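Side-chain contacts in fatty acid amide hydrolase (Candida albicans, PDB 6KVR), which probably hydrolyses monocarboxylic acid amides to the free acid and ammonium, as a member of the amidase signature family: residues E18-E21 against I22-E26; E321-S324 against T325-P328; K518-S521 against K522-L526. All coordinates share one frame; numbering follows the deposited sequence.

Contact 1: E18-E21 against I22-E26; sequences EDSE and IYTKE
D19 reaches I22 through its carboxylate and Y23 through its carbonyl, and this double use marks the N-cap of helix 20-40. The capping bond runs from I22 N to D19 OD1 over 3.1 Å. It is almost straight at the hydrogen (172°), and it meets OD1 on the anti side, somewhat out of the carboxylate plane. With CG swung anti to the backbone N (chi1 -169°), the aspartate folds forward over the first turn, where OD1 also lies 3.4 Å from I22 CG1.

Backbone bonds continue the pattern. Y23 N donates to D19 O at 3.0 Å, and K25 N donates to E21 O two residues further on.

Between these, S20 O is gripped twice. T24 N approaches it from above the carbonyl plane at 3.0 Å, while T24 OG1 donates to the same oxygen at 2.6 Å. The threonine hydroxyl stands beside its own backbone N (chi1 -51°), which turns it back along the helix toward that carbonyl.

Nonpolar contact is slight: I22 CG1 and CD1 each pass 3.9 Å from D19 CG, the side chains running at a slant. Around the cap, N412 touches both D19 and I22, and Y23 packs on E413.

A negative carboxylate at the amino end of a helix probably interacts favourably with the helix dipole, while the side-chain bond satisfies an amide that has no preceding turn to receive it.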
loop_
_atom_site.group_PDB
_atom_site.type_symbol
_atom_site.label_atom_id
_atom_site.label_comp_id
_atom_site.label_asym_id
_atom_site.label_seq_id
_atom_site.Cartn_x
_atom_site.Cartn_y
_atom_site.Cartn_z
ATOM N N GLU A 18 28.342 -3.206 -21.554
ATOM C CA GLU A 18 29.759 -3.300 -21.233
ATOM C C GLU A 18 30.633 -2.627 -22.280
ATOM O O GLU A 18 30.315 -2.616 -23.468
ATOM C CB GLU A 18 30.202 -4.757 -21.144
ATOM C CG GLU A 18 29.762 -5.523 -19.947
ATOM C CD GLU A 18 29.974 -7.015 -20.160
ATOM O OE1 GLU A 18 29.468 -7.538 -21.177
ATOM O OE2 GLU A 18 30.646 -7.660 -19.332
ATOM N N ASP A 19 31.783 -2.132 -21.822
ATOM C CA ASP A 19 32.813 -1.590 -22.700
ATOM C C ASP A 19 34.129 -1.480 -21.950
ATOM O O ASP A 19 34.341 -0.517 -21.202
ATOM C CB ASP A 19 32.411 -0.221 -23.245
ATOM C CG ASP A 19 33.318 0.237 -24.361
ATOM O OD1 ASP A 19 34.506 0.534 -24.078
ATOM O OD2 ASP A 19 32.842 0.308 -25.521
ATOM N N SER A 20 35.023 -2.452 -22.158
ATOM C CA SER A 20 36.192 -2.584 -21.296
ATOM C C SER A 20 37.158 -1.408 -21.432
ATOM O O SER A 20 37.876 -1.088 -20.476
ATOM C CB SER A 20 36.919 -3.897 -21.585
ATOM O OG SER A 20 37.882 -4.134 -20.568
ATOM N N GLU A 21 37.200 -0.754 -22.591
ATOM C CA GLU A 21 38.103 0.384 -22.731
ATOM C C GLU A 21 37.626 1.564 -21.891
ATOM O O GLU A 21 38.401 2.142 -21.115
ATOM C CB GLU A 21 38.239 0.775 -24.203
ATOM C CG GLU A 21 39.097 2.012 -24.432
ATOM C CD GLU A 21 39.070 2.484 -25.879
ATOM O OE1 GLU A 21 38.591 1.710 -26.742
ATOM O OE2 GLU A 21 39.531 3.620 -26.153
ATOM N N ILE A 22 36.340 1.915 -22.006
ATOM C CA ILE A 22 35.804 3.048 -21.253
ATOM C C ILE A 22 35.861 2.779 -19.754
ATOM O O ILE A 22 36.242 3.657 -18.968
ATOM C CB ILE A 22 34.372 3.374 -21.715
ATOM C CG1 ILE A 22 34.380 3.832 -23.175
ATOM C CG2 ILE A 22 33.756 4.448 -20.817
ATOM C CD1 ILE A 22 32.991 4.114 -23.746
ATOM N N TYR A 23 35.501 1.561 -19.330
ATOM C CA TYR A 23 35.579 1.233 -17.908
ATOM C C TYR A 23 37.008 1.364 -17.395
ATOM O O TYR A 23 37.250 1.989 -16.355
ATOM C CB TYR A 23 35.035 -0.178 -17.649
ATOM C CG TYR A 23 35.203 -0.665 -16.212
ATOM C CD1 TYR A 23 34.327 -0.257 -15.209
ATOM C CD2 TYR A 23 36.247 -1.531 -15.859
ATOM C CE1 TYR A 23 34.475 -0.708 -13.886
ATOM C CE2 TYR A 23 36.401 -1.984 -14.542
ATOM C CZ TYR A 23 35.510 -1.561 -13.562
ATOM O OH TYR A 23 35.652 -1.994 -12.249
ATOM N N THR A 24 37.980 0.795 -18.116
ATOM C CA THR A 24 39.353 0.817 -17.603
ATOM C C THR A 24 39.896 2.242 -17.498
ATOM O O THR A 24 40.583 2.574 -16.527
ATOM C CB THR A 24 40.278 -0.045 -18.465
ATOM O OG1 THR A 24 39.708 -1.345 -18.640
ATOM C CG2 THR A 24 41.626 -0.212 -17.779
ATOM N N LYS A 25 39.576 3.111 -18.461
ATOM C CA LYS A 25 40.117 4.472 -18.419
ATOM C C LYS A 25 39.386 5.370 -17.418
ATOM O O LYS A 25 40.030 6.037 -16.599
ATOM C CB LYS A 25 40.082 5.114 -19.808
ATOM C CG LYS A 25 41.317 5.960 -20.080
ATOM C CD LYS A 25 41.369 6.538 -21.492
ATOM C CE LYS A 25 42.764 6.336 -22.105
ATOM N NZ LYS A 25 43.886 6.910 -21.289
ATOM N N GLU A 26 38.050 5.426 -17.486
ATOM C CA GLU A 26 37.293 6.420 -16.730
ATOM C C GLU A 26 36.871 5.965 -15.341
ATOM O O GLU A 26 36.653 6.820 -14.475
ATOM C CB GLU A 26 36.018 6.849 -17.479
ATOM C CG GLU A 26 36.157 6.935 -18.975
ATOM C CD GLU A 26 36.942 8.165 -19.398
ATOM O OE1 GLU A 26 37.248 9.009 -18.517
ATOM O OE2 GLU A 26 37.266 8.287 -20.604
#

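Contact 2: E321-S324 against T325-P328; sequences ESDS and TSLP
The flat carboxylate of D323 is met by T325 N from above its plane, 53° out of it, with OD1 as the acceptor at 3.0 Å. The same oxygen lies 3.3 Å from T325 CB, so the threonine's amide and first side-chain carbon both crowd one end of the group. At the other end OD2 comes within 3.1 Å of S326 OG, a weak hydrogen bond; the stronger partner of OD2 is S278 OG.

These meetings sit on a type I beta turn running from D323 to S326. It is closed by S326 N donating to D323 O at 3.0 Å, again from well above the carbonyl plane. The aspartate at the first position, with CG anti to its own nitrogen (chi1 171°), folds OD1 over the turn to take the amide two residues on, the bond of an Asx turn. A water donates to two carbonyls of the turn, S324 O at 2.9 Å and S326 O at 2.6 Å, bridging them.

The turn also faces the dimer partner: S324 N bonds D449, and S324 O bonds R549, both of the second subunit.

In a mostly buried setting, one carboxylate thus satisfies a turn amide and holds a serine hydroxyl of a neighbouring loop. The backbone of S324 bonds to the second subunit through both its N and its O, so local turn chemistry and subunit pairing share a few residues.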
loop_
_atom_site.group_PDB
_atom_site.type_symbol
_atom_site.label_atom_id
_atom_site.label_comp_id
_atom_site.label_asym_id
_atom_site.label_seq_id
_atom_site.Cartn_x
_atom_site.Cartn_y
_atom_site.Cartn_z
ATOM N N GLU A 321 6.400 9.710 10.168
ATOM C CA GLU A 321 6.631 11.137 10.364
ATOM C C GLU A 321 7.645 11.720 9.381
ATOM O O GLU A 321 7.665 12.941 9.187
ATOM C CB GLU A 321 7.061 11.390 11.808
ATOM C CG GLU A 321 5.879 11.333 12.768
ATOM C CD GLU A 321 6.209 11.794 14.182
ATOM O OE1 GLU A 321 7.370 12.172 14.450
ATOM O OE2 GLU A 321 5.289 11.771 15.027
ATOM N N SER A 322 8.482 10.890 8.749
ATOM C CA SER A 322 9.403 11.387 7.732
ATOM C C SER A 322 9.309 10.654 6.398
ATOM O O SER A 322 9.918 11.109 5.423
ATOM C CB SER A 322 10.861 11.333 8.240
ATOM O OG SER A 322 11.116 10.197 9.046
ATOM N N ASP A 323 8.556 9.562 6.318
ATOM C CA ASP A 323 8.350 8.807 5.088
ATOM C C ASP A 323 6.856 8.556 4.972
ATOM O O ASP A 323 6.289 7.764 5.739
ATOM C CB ASP A 323 9.140 7.497 5.103
ATOM C CG ASP A 323 8.793 6.564 3.941
ATOM O OD1 ASP A 323 8.093 6.977 2.979
ATOM O OD2 ASP A 323 9.258 5.393 3.992
ATOM N N SER A 324 6.228 9.234 4.008
ATOM C CA SER A 324 4.779 9.193 3.872
ATOM C C SER A 324 4.277 7.800 3.497
ATOM O O SER A 324 3.130 7.458 3.806
ATOM C CB SER A 324 4.344 10.216 2.824
ATOM O OG SER A 324 2.934 10.279 2.783
ATOM N N THR A 325 5.113 6.989 2.830
ATOM C CA THR A 325 4.747 5.617 2.478
ATOM C C THR A 325 4.618 4.722 3.709
ATOM O O THR A 325 3.878 3.727 3.680
ATOM C CB THR A 325 5.803 5.034 1.533
ATOM O OG1 THR A 325 5.924 5.867 0.375
ATOM C CG2 THR A 325 5.439 3.616 1.098
ATOM N N SER A 326 5.331 5.038 4.788
ATOM C CA SER A 326 5.333 4.153 5.944
ATOM C C SER A 326 4.014 4.247 6.706
ATOM O O SER A 326 3.513 5.343 6.971
ATOM C CB SER A 326 6.506 4.491 6.857
ATOM O OG SER A 326 7.720 4.056 6.268
ATOM N N LEU A 327 3.464 3.094 7.074
ATOM C CA LEU A 327 2.164 3.015 7.714
ATOM C C LEU A 327 2.276 3.306 9.210
ATOM O O LEU A 327 3.189 2.809 9.877
ATOM C CB LEU A 327 1.545 1.631 7.519
ATOM C CG LEU A 327 1.207 1.136 6.108
ATOM C CD1 LEU A 327 0.592 -0.266 6.178
ATOM C CD2 LEU A 327 0.273 2.105 5.395
ATOM N N PRO A 328 1.358 4.104 9.768
ATOM C CA PRO A 328 1.302 4.262 11.231
ATOM C C PRO A 328 0.464 3.159 11.872
ATOM O O PRO A 328 -0.605 3.399 12.432
ATOM C CB PRO A 328 0.680 5.652 11.393
ATOM C CG PRO A 328 -0.167 5.815 10.199
ATOM C CD PRO A 328 0.496 5.071 9.073
HETATM O O HOH W 1 1.824 7.247 6.338
#

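Contact 3: K518-S521 against K522-L526; sequences KYRS and KLEQL
Y519 presents one ring face to Q525: CA of the glutamine stands 3.8 Å from the ring centroid and only 7° off the normal, a CH-pi contact. Q525 CG adds to it at 3.6 Å from Y519 CD2, and the amide plane lies nearly parallel to the ring, with Q525 NE2 bonded to E529 OE1. E524 packs just as closely against the loop. Its extended chain brings OE1 to R520 N at 2.9 Å, in a bond almost straight at the hydrogen (175°), while R520 CD lies 3.1 Å from the same oxygen. The other oxygen, OE2, is hydrogen-bonded to R354 N and Y517 OH.

S521 is the N-cap of helix 522-529. Its OG, held between the backbone N and the carbonyl carbon (chi1 69°), accepts from E524 N at 3.0 Å. Because the glutamate bonds the amide before the N-cap, the arrangement is not a capping box.

The exposed residues are held more loosely. R520 NH1 meets E524 OE2 at 3.1 Å in a salt bridge whose hydrogen bond is weak, although the guanidinium and carboxylate planes are nearly parallel; R520 NH2 pairs with D349. K522 lies on the exposed flank, touching the loop through little beyond CB.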
loop_
_atom_site.group_PDB
_atom_site.type_symbol
_atom_site.label_atom_id
_atom_site.label_comp_id
_atom_site.label_asym_id
_atom_site.label_seq_id
_atom_site.Cartn_x
_atom_site.Cartn_y
_atom_site.Cartn_z
ATOM N N LYS A 518 12.361 -37.689 -12.170
ATOM C CA LYS A 518 12.175 -37.087 -13.484
ATOM C C LYS A 518 12.072 -35.573 -13.309
ATOM O O LYS A 518 11.162 -35.087 -12.630
ATOM C CB LYS A 518 10.916 -37.645 -14.151
ATOM C CG LYS A 518 10.458 -36.901 -15.401
ATOM C CD LYS A 518 9.409 -37.716 -16.168
ATOM C CE LYS A 518 8.057 -37.717 -15.437
ATOM N NZ LYS A 518 7.386 -39.060 -15.415
ATOM N N TYR A 519 13.012 -34.835 -13.894
ATOM C CA TYR A 519 13.042 -33.391 -13.704
ATOM C C TYR A 519 11.876 -32.734 -14.429
ATOM O O TYR A 519 11.495 -33.141 -15.531
ATOM C CB TYR A 519 14.368 -32.816 -14.202
ATOM C CG TYR A 519 15.535 -33.162 -13.320
ATOM C CD1 TYR A 519 15.557 -32.764 -11.995
ATOM C CD2 TYR A 519 16.613 -33.903 -13.806
ATOM C CE1 TYR A 519 16.614 -33.099 -11.164
ATOM C CE2 TYR A 519 17.683 -34.233 -12.981
ATOM C CZ TYR A 519 17.673 -33.826 -11.658
ATOM O OH TYR A 519 18.727 -34.143 -10.821
ATOM N N ARG A 520 11.302 -31.707 -13.804
ATOM C CA ARG A 520 10.204 -30.963 -14.419
ATOM C C ARG A 520 10.661 -29.821 -15.318
ATOM O O ARG A 520 9.846 -29.297 -16.082
ATOM C CB ARG A 520 9.296 -30.373 -13.345
ATOM C CG ARG A 520 8.919 -31.312 -12.247
ATOM C CD ARG A 520 9.125 -30.578 -10.935
ATOM N NE ARG A 520 8.256 -31.074 -9.888
ATOM C CZ ARG A 520 8.365 -30.758 -8.607
ATOM N NH1 ARG A 520 9.366 -30.018 -8.157
ATOM N NH2 ARG A 520 7.438 -31.197 -7.757
ATOM N N SER A 521 11.924 -29.406 -15.239
ATOM C CA SER A 521 12.383 -28.244 -15.994
ATOM C C SER A 521 13.906 -28.268 -16.085
ATOM O O SER A 521 14.586 -28.999 -15.357
ATOM C CB SER A 521 11.897 -26.941 -15.338
ATOM O OG SER A 521 12.563 -26.737 -14.093
ATOM N N LYS A 522 14.443 -27.450 -16.990
ATOM C CA LYS A 522 15.894 -27.324 -17.049
ATOM C C LYS A 522 16.428 -26.683 -15.771
ATOM O O LYS A 522 17.497 -27.068 -15.273
ATOM C CB LYS A 522 16.316 -26.503 -18.270
ATOM C CG LYS A 522 16.195 -27.200 -19.629
ATOM C CD LYS A 522 16.935 -26.387 -20.683
ATOM C CE LYS A 522 16.757 -26.930 -22.097
ATOM N NZ LYS A 522 15.666 -26.230 -22.834
ATOM N N LEU A 523 15.691 -25.701 -15.224
ATOM C CA LEU A 523 16.129 -25.032 -14.004
ATOM C C LEU A 523 16.239 -26.011 -12.840
ATOM O O LEU A 523 17.214 -25.971 -12.080
ATOM C CB LEU A 523 15.172 -23.891 -13.661
ATOM C CG LEU A 523 15.455 -23.030 -12.414
ATOM C CD1 LEU A 523 16.839 -22.407 -12.465
ATOM C CD2 LEU A 523 14.390 -21.927 -12.236
ATOM N N GLU A 524 15.252 -26.899 -12.683
ATOM C CA GLU A 524 15.332 -27.875 -11.603
ATOM C C GLU A 524 16.559 -28.752 -11.759
ATOM O O GLU A 524 17.227 -29.072 -10.769
ATOM C CB GLU A 524 14.070 -28.743 -11.535
ATOM C CG GLU A 524 14.013 -29.563 -10.235
ATOM C CD GLU A 524 12.756 -30.412 -10.113
ATOM O OE1 GLU A 524 12.195 -30.784 -11.161
ATOM O OE2 GLU A 524 12.329 -30.703 -8.975
ATOM N N GLN A 525 16.872 -29.150 -12.998
ATOM C CA GLN A 525 18.030 -30.006 -13.236
ATOM C C GLN A 525 19.325 -29.256 -12.952
ATOM O O GLN A 525 20.235 -29.783 -12.297
ATOM C CB GLN A 525 18.024 -30.518 -14.677
ATOM C CG GLN A 525 19.100 -31.558 -14.924
ATOM C CD GLN A 525 19.252 -31.925 -16.380
ATOM O OE1 GLN A 525 18.323 -31.798 -17.159
ATOM N NE2 GLN A 525 20.438 -32.376 -16.751
ATOM N N LEU A 526 19.427 -28.026 -13.462
ATOM C CA LEU A 526 20.573 -27.178 -13.156
ATOM C C LEU A 526 20.842 -27.133 -11.649
ATOM O O LEU A 526 21.956 -27.422 -11.189
ATOM C CB LEU A 526 20.320 -25.780 -13.719
ATOM C CG LEU A 526 21.337 -24.672 -13.455
ATOM C CD1 LEU A 526 22.764 -25.104 -13.813
ATOM C CD2 LEU A 526 20.928 -23.428 -14.232
#

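All three contacts illustrate one principle, that short-range side-chain bonds accompany, and probably help stabilise, turns and helix starts. Contacts 1 and 3 apply it at helix starts, with an aspartate and a serine as the respective caps; contact 2 applies it at a beta turn. They are separate sites: the centres of contacts 1 and 2 lie about 41 Å apart, those of contacts 1 and 3 about 38 Å, and those of contacts 2 and 3 about 43 Å. Contacts 1 and 3 approach most closely, with nearest atoms about 19 Å apart. All lie away from the predicted catalytic residues K158, S233 and S257, and only contact 2 meets the second subunit.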